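Local coordinates for uncharacterized protein ScGH5_18 (Streptomyces cattleya, PDB 7LR8) that probably hydrolyses the beta-1,4 linkage between mannose and N-acetylglucosamine in the core of N-glycans, as a family GH5 glycosidase, at residues T398-A401 with E402-T405; R344-T348 with E349-P353; D166-T169 with P170-G174. The protein carries 1 engineered substitution. One frame throughout, in Å; residues are numbered along the deposited sequence. Where two conformers were deposited one is given.

Interaction 1 of 3, residues T398-A401 with E402-T405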
ATOM      1  N   THR B 398     -16.217  36.363  11.031  1.00 20.77           N
ATOM      2  CA  THR B 398     -17.359  35.547  11.429  1.00 22.87           C
ATOM      3  C   THR B 398     -17.408  35.420  12.948  1.00 27.10           C
ATOM      4  O   THR B 398     -16.403  35.602  13.646  1.00 25.44           O
ATOM      5  CB  THR B 398     -17.335  34.142  10.784  1.00 27.03           C
ATOM      6  OG1 THR B 398     -16.216  33.374  11.267  1.00 23.06           O
ATOM      7  CG2 THR B 398     -17.255  34.250   9.269  1.00 26.55           C
ATOM      8  N   VAL B 399     -18.603  35.124  13.453  1.00 22.76           N
ATOM      9  CA  VAL B 399     -18.819  34.907  14.882  1.00 23.52           C
ATOM     10  C   VAL B 399     -19.891  33.836  15.037  1.00 30.46           C
ATOM     11  O   VAL B 399     -20.868  33.809  14.284  1.00 26.92           O
ATOM     12  CB  VAL B 399     -19.205  36.220  15.603  1.00 23.47           C
ATOM     13  CG1 VAL B 399     -20.542  36.755  15.105  1.00 23.69           C
ATOM     14  CG2 VAL B 399     -19.238  36.014  17.124  1.00 25.92           C
ATOM     15  N   LEU B 400     -19.694  32.933  16.001  1.00 26.32           N
ATOM     16  CA  LEU B 400     -20.673  31.884  16.250  1.00 28.17           C
ATOM     17  C   LEU B 400     -21.956  32.456  16.844  1.00 28.97           C
ATOM     18  O   LEU B 400     -21.938  33.431  17.603  1.00 28.87           O
ATOM     19  CB  LEU B 400     -20.104  30.828  17.198  1.00 30.00           C
ATOM     20  CG  LEU B 400     -19.117  29.819  16.624  1.00 31.77           C
ATOM     21  CD1 LEU B 400     -18.761  28.811  17.713  1.00 33.14           C
ATOM     22  CD2 LEU B 400     -19.713  29.118  15.406  1.00 34.54           C
ATOM     23  N   ALA B 401     -23.082  31.825  16.490  1.00 30.41           N
ATOM     24  CA  ALA B 401     -24.377  32.224  17.036  1.00 35.90           C
ATOM     25  C   ALA B 401     -24.338  32.324  18.557  1.00 35.32           C
ATOM     26  O   ALA B 401     -24.891  33.264  19.141  1.00 35.62           O
ATOM     27  CB  ALA B 401     -25.457  31.230  16.597  1.00 34.10           C
ATOM     28  N   GLU B 402     -23.672  31.368  19.215  1.00 34.25           N
ATOM     29  CA  GLU B 402     -23.610  31.353  20.671  1.00 36.17           C
ATOM     30  C   GLU B 402     -22.834  32.538  21.233  1.00 39.16           C
ATOM     31  O   GLU B 402     -22.938  32.812  22.435  1.00 41.13           O
ATOM     32  CB  GLU B 402     -22.977  30.046  21.156  1.00 42.07           C
ATOM     33  CG  GLU B 402     -21.622  29.739  20.534  1.00 47.69           C
ATOM     34  CD  GLU B 402     -21.106  28.354  20.902  1.00 60.18           C
ATOM     35  OE1 GLU B 402     -20.545  28.201  22.009  1.00 63.88           O
ATOM     36  OE2 GLU B 402     -21.261  27.420  20.084  1.00 61.22           O
ATOM     37  N   HIS B 403     -22.062  33.239  20.399  1.00 32.53           N
ATOM     38  CA  HIS B 403     -21.277  34.391  20.827  1.00 33.19           C
ATOM     39  C   HIS B 403     -21.773  35.698  20.230  1.00 32.68           C
ATOM     40  O   HIS B 403     -21.163  36.747  20.476  1.00 32.76           O
ATOM     41  CB  HIS B 403     -19.797  34.197  20.460  1.00 32.47           C
ATOM     42  CG  HIS B 403     -19.149  33.028  21.140  1.00 37.75           C
ATOM     43  ND1 HIS B 403     -19.164  32.860  22.506  1.00 38.86           N
ATOM     44  CD2 HIS B 403     -18.458  31.976  20.640  1.00 37.20           C
ATOM     45  CE1 HIS B 403     -18.523  31.748  22.821  1.00 43.08           C
ATOM     46  NE2 HIS B 403     -18.083  31.193  21.705  1.00 42.87           N
ATOM     47  N   ALA B 404     -22.871  35.672  19.468  1.00 32.58           N
ATOM     48  CA  ALA B 404     -23.309  36.857  18.734  1.00 31.02           C
ATOM     49  C   ALA B 404     -23.689  38.015  19.651  1.00 34.64           C
ATOM     50  O   ALA B 404     -23.673  39.169  19.206  1.00 37.36           O
ATOM     51  CB  ALA B 404     -24.486  36.500  17.821  1.00 32.39           C
ATOM     52  N   THR B 405     -24.033  37.740  20.915  1.00 33.38           N
ATOM     53  CA  THR B 405     -24.362  38.784  21.883  1.00 37.85           C
ATOM     54  C   THR B 405     -23.437  38.759  23.098  1.00 40.82           C
ATOM     55  O   THR B 405     -23.783  39.308  24.150  1.00 39.40           O
ATOM     56  CB  THR B 405     -25.820  38.667  22.333  1.00 41.53           C
ATOM     57  OG1 THR B 405     -26.035  37.385  22.932  1.00 44.99           O
ATOM     58  CG2 THR B 405     -26.760  38.841  21.147  1.00 37.68           C
TER
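The turn that follows strand 397-400 folds back so that Leu400 meets Glu402 and His403. Two backbone hydrogen bonds define it. His403 N donates a hydrogen bond to Leu400 O over 2.8 Å with an N-H...O angle of 149°, and Ala404 N donates to Ala401 O over 3.2 Å. Both donors stand well above the planes of the carbonyls they reach, by 55° for His403 N. Each bond joins residues three apart, so two overlapping beta turns carry the chain round. Strand 397-400 is an outer member of the three-stranded parallel sheet of the C-terminal part; Val399 and Ala401 bond through their backbones to strand 358-362, and the turn leads from the sheet into helix 407-413. Leu400 and Glu402 lie side by side and point the same way, with Leu400 CB 3.8 Å from Glu402 CG, and Leu400 CD1 lies 3.7 Å from Glu402 OE2, so the carboxylate end rests beside a methyl group. The same Glu402 CG sits over one face of the His403 ring near its rim. Val399 approaches from farther back along the strand: CG2, placed anti to the backbone N, comes to 3.8 Å from His403 CB. Beyond the turn, the His403 ring stacks with that of His409, while Val399 also packs against His409, Leu410 and Arg413.

Interaction 2 of 3, residues R344-T348 with E349-P353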
ATOM      1  N   ARG B 344       7.252  39.484  -2.641  1.00 26.52           N
ATOM      2  CA  ARG B 344       8.180  40.609  -2.666  1.00 28.15           C
ATOM      3  C   ARG B 344       7.478  41.899  -2.273  1.00 28.86           C
ATOM      4  O   ARG B 344       8.021  42.707  -1.507  1.00 30.15           O
ATOM      5  CB  ARG B 344       8.808  40.736  -4.058  1.00 29.07           C
ATOM      6  CG  ARG B 344       9.881  41.813  -4.161  1.00 36.33           C
ATOM      7  CD  ARG B 344       9.809  42.528  -5.504  1.00 47.47           C
ATOM      8  NE  ARG B 344       8.537  43.223  -5.665  1.00 56.28           N
ATOM      9  CZ  ARG B 344       8.318  44.476  -5.280  1.00 60.41           C
ATOM     10  NH1 ARG B 344       9.291  45.180  -4.714  1.00 61.31           N
ATOM     11  NH2 ARG B 344       7.126  45.029  -5.458  1.00 62.10           N
ATOM     12  N   ARG B 345       6.263  42.102  -2.790  1.00 29.15           N
ATOM     13  CA  ARG B 345       5.486  43.295  -2.469  1.00 31.53           C
ATOM     14  C   ARG B 345       5.213  43.378  -0.976  1.00 29.93           C
ATOM     15  O   ARG B 345       5.420  44.426  -0.349  1.00 30.32           O
ATOM     16  CB  ARG B 345       4.179  43.279  -3.267  1.00 35.05           C
ATOM     17  CG  ARG B 345       3.298  44.508  -3.129  1.00 46.73           C
ATOM     18  CD  ARG B 345       1.917  44.221  -3.731  1.00 55.16           C
ATOM     19  NE  ARG B 345       2.021  43.430  -4.960  1.00 52.37           N
ATOM     20  CZ  ARG B 345       1.175  42.464  -5.309  1.00 55.05           C
ATOM     21  NH1 ARG B 345       0.152  42.158  -4.520  1.00 50.10           N
ATOM     22  NH2 ARG B 345       1.355  41.794  -6.445  1.00 48.68           N
ATOM     23  N   TRP B 346       4.767  42.270  -0.382  1.00 27.21           N
ATOM     24  CA  TRP B 346       4.511  42.274   1.052  1.00 27.15           C
ATOM     25  C   TRP B 346       5.792  42.535   1.843  1.00 30.77           C
ATOM     26  O   TRP B 346       5.801  43.348   2.776  1.00 30.15           O
ATOM     27  CB  TRP B 346       3.861  40.964   1.505  1.00 30.30           C
ATOM     28  CG  TRP B 346       3.496  41.074   2.952  1.00 36.41           C
ATOM     29  CD1 TRP B 346       2.290  41.458   3.469  1.00 34.94           C
ATOM     30  CD2 TRP B 346       4.369  40.870   4.076  1.00 42.22           C
ATOM     31  NE1 TRP B 346       2.356  41.486   4.846  1.00 42.28           N
ATOM     32  CE2 TRP B 346       3.621  41.131   5.239  1.00 44.82           C
ATOM     33  CE3 TRP B 346       5.708  40.483   4.207  1.00 50.87           C
ATOM     34  CZ2 TRP B 346       4.167  41.017   6.516  1.00 58.51           C
ATOM     35  CZ3 TRP B 346       6.247  40.374   5.472  1.00 61.76           C
ATOM     36  CH2 TRP B 346       5.479  40.636   6.609  1.00 64.44           C
ATOM     37  N   ARG B 347       6.887  41.843   1.496  1.00 28.69           N
ATOM     38  CA  ARG B 347       8.137  42.041   2.234  1.00 33.27           C
ATOM     39  C   ARG B 347       8.673  43.461   2.075  1.00 33.79           C
ATOM     40  O   ARG B 347       9.347  43.974   2.978  1.00 34.44           O
ATOM     41  CB  ARG B 347       9.202  41.029   1.790  1.00 31.41           C
ATOM     42  CG  ARG B 347       8.838  39.559   2.001  1.00 30.61           C
ATOM     43  CD  ARG B 347      10.086  38.671   1.976  1.00 32.84           C
ATOM     44  NE  ARG B 347       9.774  37.239   1.887  1.00 28.34           N
ATOM     45  CZ  ARG B 347       9.286  36.515   2.895  1.00 29.47           C
ATOM     46  NH1 ARG B 347       9.042  37.090   4.064  1.00 30.25           N
ATOM     47  NH2 ARG B 347       9.029  35.214   2.733  1.00 26.73           N
ATOM     48  N   THR B 348       8.389  44.110   0.945  1.00 32.30           N
ATOM     49  CA  THR B 348       8.892  45.461   0.722  1.00 34.40           C
ATOM     50  C   THR B 348       8.053  46.498   1.460  1.00 38.71           C
ATOM     51  O   THR B 348       8.599  47.417   2.076  1.00 38.29           O
ATOM     52  CB  THR B 348       8.924  45.779  -0.777  1.00 34.74           C
ATOM     53  OG1 THR B 348       9.772  44.840  -1.452  1.00 34.31           O
ATOM     54  CG2 THR B 348       9.441  47.199  -1.025  1.00 37.52           C
ATOM     55  N   GLU B 349       6.729  46.361   1.418  1.00 39.10           N
ATOM     56  CA  GLU B 349       5.854  47.382   1.970  1.00 45.39           C
ATOM     57  C   GLU B 349       5.393  47.091   3.393  1.00 42.53           C
ATOM     58  O   GLU B 349       4.940  48.019   4.073  1.00 45.20           O
ATOM     59  CB  GLU B 349       4.633  47.573   1.058  1.00 47.64           C
ATOM     60  CG  GLU B 349       4.990  47.936  -0.390  1.00 57.05           C
ATOM     61  CD  GLU B 349       5.632  49.318  -0.543  1.00 78.49           C
ATOM     62  OE1 GLU B 349       5.925  49.706  -1.695  1.00 85.47           O
ATOM     63  OE2 GLU B 349       5.839  50.025   0.470  1.00 86.17           O
ATOM     64  N   THR B 350       5.533  45.844   3.860  1.00 37.89           N
ATOM     65  CA  THR B 350       5.044  45.326   5.140  1.00 36.46           C
ATOM     66  C   THR B 350       3.789  46.060   5.612  1.00 37.71           C
ATOM     67  O   THR B 350       3.824  46.739   6.649  1.00 37.11           O
ATOM     68  CB  THR B 350       6.139  45.412   6.212  1.00 44.53           C
ATOM     69  OG1 THR B 350       6.668  46.741   6.258  1.00 45.98           O
ATOM     70  CG2 THR B 350       7.270  44.434   5.908  1.00 49.14           C
ATOM     71  N   PRO B 351       2.675  45.962   4.883  1.00 38.98           N
ATOM     72  CA  PRO B 351       1.469  46.699   5.282  1.00 38.75           C
ATOM     73  C   PRO B 351       0.979  46.263   6.653  1.00 33.68           C
ATOM     74  O   PRO B 351       1.101  45.099   7.034  1.00 29.84           O
ATOM     75  CB  PRO B 351       0.457  46.350   4.182  1.00 38.06           C
ATOM     76  CG  PRO B 351       0.958  45.083   3.584  1.00 41.13           C
ATOM     77  CD  PRO B 351       2.451  45.158   3.667  1.00 39.14           C
ATOM     78  N   ALA B 352       0.442  47.220   7.406  1.00 34.91           N
ATOM     79  CA  ALA B 352      -0.082  46.903   8.726  1.00 32.92           C
ATOM     80  C   ALA B 352      -1.340  46.048   8.590  1.00 32.48           C
ATOM     81  O   ALA B 352      -2.117  46.229   7.645  1.00 29.16           O
ATOM     82  CB  ALA B 352      -0.401  48.181   9.501  1.00 38.33           C
ATOM     83  N   PRO B 353      -1.568  45.106   9.500  1.00 32.78           N
ATOM     84  CA  PRO B 353      -2.841  44.383   9.479  1.00 35.47           C
ATOM     85  C   PRO B 353      -3.980  45.342   9.767  1.00 32.56           C
ATOM     86  O   PRO B 353      -3.813  46.355  10.457  1.00 33.36           O
ATOM     87  CB  PRO B 353      -2.681  43.339  10.590  1.00 40.17           C
ATOM     88  CG  PRO B 353      -1.698  43.946  11.525  1.00 42.09           C
ATOM     89  CD  PRO B 353      -0.748  44.754  10.673  1.00 39.84           C
TER
HETATM   90  O   HOH W   1       6.428  47.399  -3.787  1.00 48.95           O
HETATM   91  O   HOH W   2       8.392  48.169   4.923  1.00 58.72           O
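The indole of Trp346 receives Thr350 and Pro351 over one face. Pro351 CD lies 4.0 Å from the centroid of the five-membered ring and 28° off its normal, which makes a CH-pi contact, with Trp346 CD1 the nearest ring atom to Pro351 CD at 3.7 Å. Thr350 CG2 stands above the same plane but toward the rim, on the six-membered side, while Arg347 CG lies at the ring edge, in plane. Trp346 CG is anti to its N (chi1 -174°), so that, although CB points away from the following residues, the indole reaches back to Thr350 and Pro351; it also touches Ser13 and Pro14. Backbone bonds close the last turn: Glu349 N to Arg345 O at 2.9 Å, and Thr350 N to Trp346 O at 2.7 Å, the latter bent to 135° at the hydrogen. Arg344 O is gripped from opposite faces of its plane by Thr348 N and Thr348 OG1, the hydroxyl at 2.8 Å. Two waters add bridges. One accepts from Arg344 NH2 and donates to Glu349 OE1, joining opposite charges whose atoms stay 6.1 Å apart; the other donates to Thr348 O and also bonds Thr350 OG1. Thr350 leaves helical geometry with a positive phi, and Pro351, without an N-H to continue the bonding, follows it: the C-terminal end of helix 334-349, where the chain turns into the linker toward strand 358-362.

Interaction 3 of 3, residues D166-T169 with P170-G174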
ATOM      1  N   ASP B 166     -12.858   4.440   7.438  1.00 16.79           N
ATOM      2  CA  ASP B 166     -12.729   4.010   8.834  1.00 20.21           C
ATOM      3  C   ASP B 166     -13.584   4.967   9.648  1.00 26.85           C
ATOM      4  O   ASP B 166     -13.152   6.081   9.975  1.00 25.62           O
ATOM      5  CB  ASP B 166     -11.280   4.049   9.307  1.00 22.77           C
ATOM      6  CG  ASP B 166     -10.467   2.889   8.802  1.00 20.77           C
ATOM      7  OD1 ASP B 166     -11.070   1.867   8.424  1.00 21.18           O
ATOM      8  OD2 ASP B 166      -9.227   3.007   8.785  1.00 18.79           O
ATOM      9  N   ARG B 167     -14.794   4.541   9.980  1.00 28.29           N
ATOM     10  CA  ARG B 167     -15.753   5.442  10.593  1.00 32.39           C
ATOM     11  C   ARG B 167     -15.399   5.716  12.049  1.00 26.21           C
ATOM     12  O   ARG B 167     -14.905   4.839  12.766  1.00 25.07           O
ATOM     13  CB  ARG B 167     -17.164   4.872  10.469  1.00 38.84           C
ATOM     14  CG  ARG B 167     -17.642   4.887   9.023  1.00 48.03           C
ATOM     15  CD  ARG B 167     -19.134   4.663   8.871  1.00 57.27           C
ATOM     16  NE  ARG B 167     -19.496   4.604   7.457  1.00 66.83           N
ATOM     17  CZ  ARG B 167     -19.308   3.537   6.685  1.00 75.65           C
ATOM     18  NH1 ARG B 167     -18.769   2.435   7.190  1.00 79.27           N
ATOM     19  NH2 ARG B 167     -19.661   3.569   5.406  1.00 78.53           N
ATOM     20  N   VAL B 168     -15.648   6.949  12.484  0.65 24.70           N
ATOM     21  CA  VAL B 168     -15.379   7.362  13.855  0.65 25.04           C
ATOM     22  C   VAL B 168     -16.409   8.401  14.256  0.65 24.54           C
ATOM     23  O   VAL B 168     -16.920   9.149  13.419  0.65 21.18           O
ATOM     24  CB  VAL B 168     -13.956   7.944  14.017  0.65 25.81           C
ATOM     25  CG1 VAL B 168     -12.969   6.832  14.183  0.65 30.04           C
ATOM     26  CG2 VAL B 168     -13.609   8.845  12.817  0.65 27.69           C
ATOM     27  N   THR B 169     -16.695   8.459  15.549  1.00 23.30           N
ATOM     28  CA  THR B 169     -17.530   9.524  16.073  1.00 21.18           C
ATOM     29  C   THR B 169     -16.679  10.776  16.229  1.00 24.47           C
ATOM     30  O   THR B 169     -15.450  10.698  16.237  1.00 23.15           O
ATOM     31  CB  THR B 169     -18.128   9.133  17.424  1.00 23.92           C
ATOM     32  OG1 THR B 169     -17.097   9.105  18.423  1.00 25.03           O
ATOM     33  CG2 THR B 169     -18.795   7.767  17.339  1.00 26.39           C
ATOM     34  N   PRO B 170     -17.308  11.948  16.334  1.00 24.31           N
ATOM     35  CA  PRO B 170     -16.518  13.157  16.617  1.00 23.58           C
ATOM     36  C   PRO B 170     -15.710  13.053  17.899  1.00 23.10           C
ATOM     37  O   PRO B 170     -14.559  13.501  17.936  1.00 22.82           O
ATOM     38  CB  PRO B 170     -17.586  14.255  16.691  1.00 27.30           C
ATOM     39  CG  PRO B 170     -18.682  13.752  15.789  1.00 28.56           C
ATOM     40  CD  PRO B 170     -18.714  12.267  16.020  1.00 27.66           C
ATOM     41  N   GLU B 171     -16.265  12.437  18.948  1.00 21.96           N
ATOM     42  CA  GLU B 171     -15.513  12.295  20.192  1.00 24.43           C
ATOM     43  C   GLU B 171     -14.267  11.437  19.994  1.00 25.55           C
ATOM     44  O   GLU B 171     -13.204  11.738  20.552  1.00 26.44           O
ATOM     45  CB  GLU B 171     -16.399  11.704  21.291  1.00 31.22           C
ATOM     46  CG  GLU B 171     -15.744  11.717  22.670  1.00 52.08           C
ATOM     47  CD  GLU B 171     -16.238  10.598  23.576  1.00 70.35           C
ATOM     48  OE1 GLU B 171     -17.334  10.057  23.316  1.00 75.89           O
ATOM     49  OE2 GLU B 171     -15.527  10.261  24.550  1.00 75.71           O
ATOM     50  N   GLN B 172     -14.380  10.355  19.211  1.00 19.38           N
ATOM     51  CA  GLN B 172     -13.216   9.521  18.939  1.00 21.74           C
ATOM     52  C   GLN B 172     -12.194  10.258  18.082  1.00 23.94           C
ATOM     53  O   GLN B 172     -10.983  10.086  18.267  1.00 21.76           O
ATOM     54  CB  GLN B 172     -13.640   8.226  18.253  1.00 23.91           C
ATOM     55  CG  GLN B 172     -14.453   7.299  19.135  1.00 22.49           C
ATOM     56  CD  GLN B 172     -15.041   6.135  18.359  1.00 26.72           C
ATOM     57  OE1 GLN B 172     -15.463   6.288  17.217  1.00 21.57           O
ATOM     58  NE2 GLN B 172     -15.071   4.962  18.981  1.00 28.41           N
ATOM     59  N   ALA B 173     -12.664  11.081  17.143  1.00 20.84           N
ATOM     60  CA  ALA B 173     -11.746  11.869  16.325  1.00 20.27           C
ATOM     61  C   ALA B 173     -10.943  12.840  17.188  1.00 18.99           C
ATOM     62  O   ALA B 173      -9.718  12.956  17.040  1.00 21.64           O
ATOM     63  CB  ALA B 173     -12.522  12.618  15.236  1.00 18.34           C
ATOM     64  N   GLY B 174     -11.625  13.555  18.087  1.00 21.76           N
ATOM     65  CA  GLY B 174     -10.934  14.490  18.961  1.00 20.92           C
ATOM     66  C   GLY B 174      -9.945  13.802  19.882  1.00 24.43           C
ATOM     67  O   GLY B 174      -8.835  14.298  20.101  1.00 23.80           O
TER
HETATM   68  O   HOH W   3     -17.786   7.932  20.623  1.00 32.76           O
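Extended backbone at Val168 and Thr169 gives way at Pro170 to helical angles, and the first turn closes with Ala173 N bonded to Thr169 O at 3.0 Å. Thr169 is the N-cap, and with Gln172 it forms a capping box. In one direction Gln172 N donates to Thr169 OG1 over 3.1 Å, at an N-H...O angle of 161°; in the other, Thr169 N donates to Gln172 OE1 over 3.0 Å, almost straight at 173°. Thr169 OG1 lies between its own N and carbonyl carbon (chi1 70°), which turns the hydroxyl toward the first turn of the helix. The extended Gln172 chain crosses the Thr169 side chain at a slant, CG 3.3 Å from Thr169 OG1, and carries the amide oxygen OE1 back to the Thr169 N-H. A water 2.6 Å from Thr169 OG1 donates weakly to Glu171 OE1. Gln172 OE1 also lies 3.5 Å from Val168 CA, so the amide oxygen borders the incoming chain. The box starts helix 170-187, which follows strand 145-152 and its long loop. Val168 packs on Phe119 and Thr120, while Pro170 and Ala173 touch His213 of helix 211-216.

In the fold
Along the chain interaction 3 comes first, then interaction 2, then interaction 1. Interaction 3 begins helix 170-187, between strands 145-152 and 194-196 of the eight-stranded parallel barrel expected of a GH5 enzyme. Interaction 2 ends helix 334-349, which follows the last barrel strand, 298-304, and so lies at the exit from the barrel toward a separate three-stranded sheet. Strand 358-362 is the middle of that sheet, and interaction 1 lies at the end of one of its outer strands, 397-400. Interactions 2 and 3 fall on opposite sides of the chain's centre, about 41 Å apart between centres; interaction 1 is about 32 Å from interaction 2 and 26 Å from interaction 3. All lie away from the glycan site.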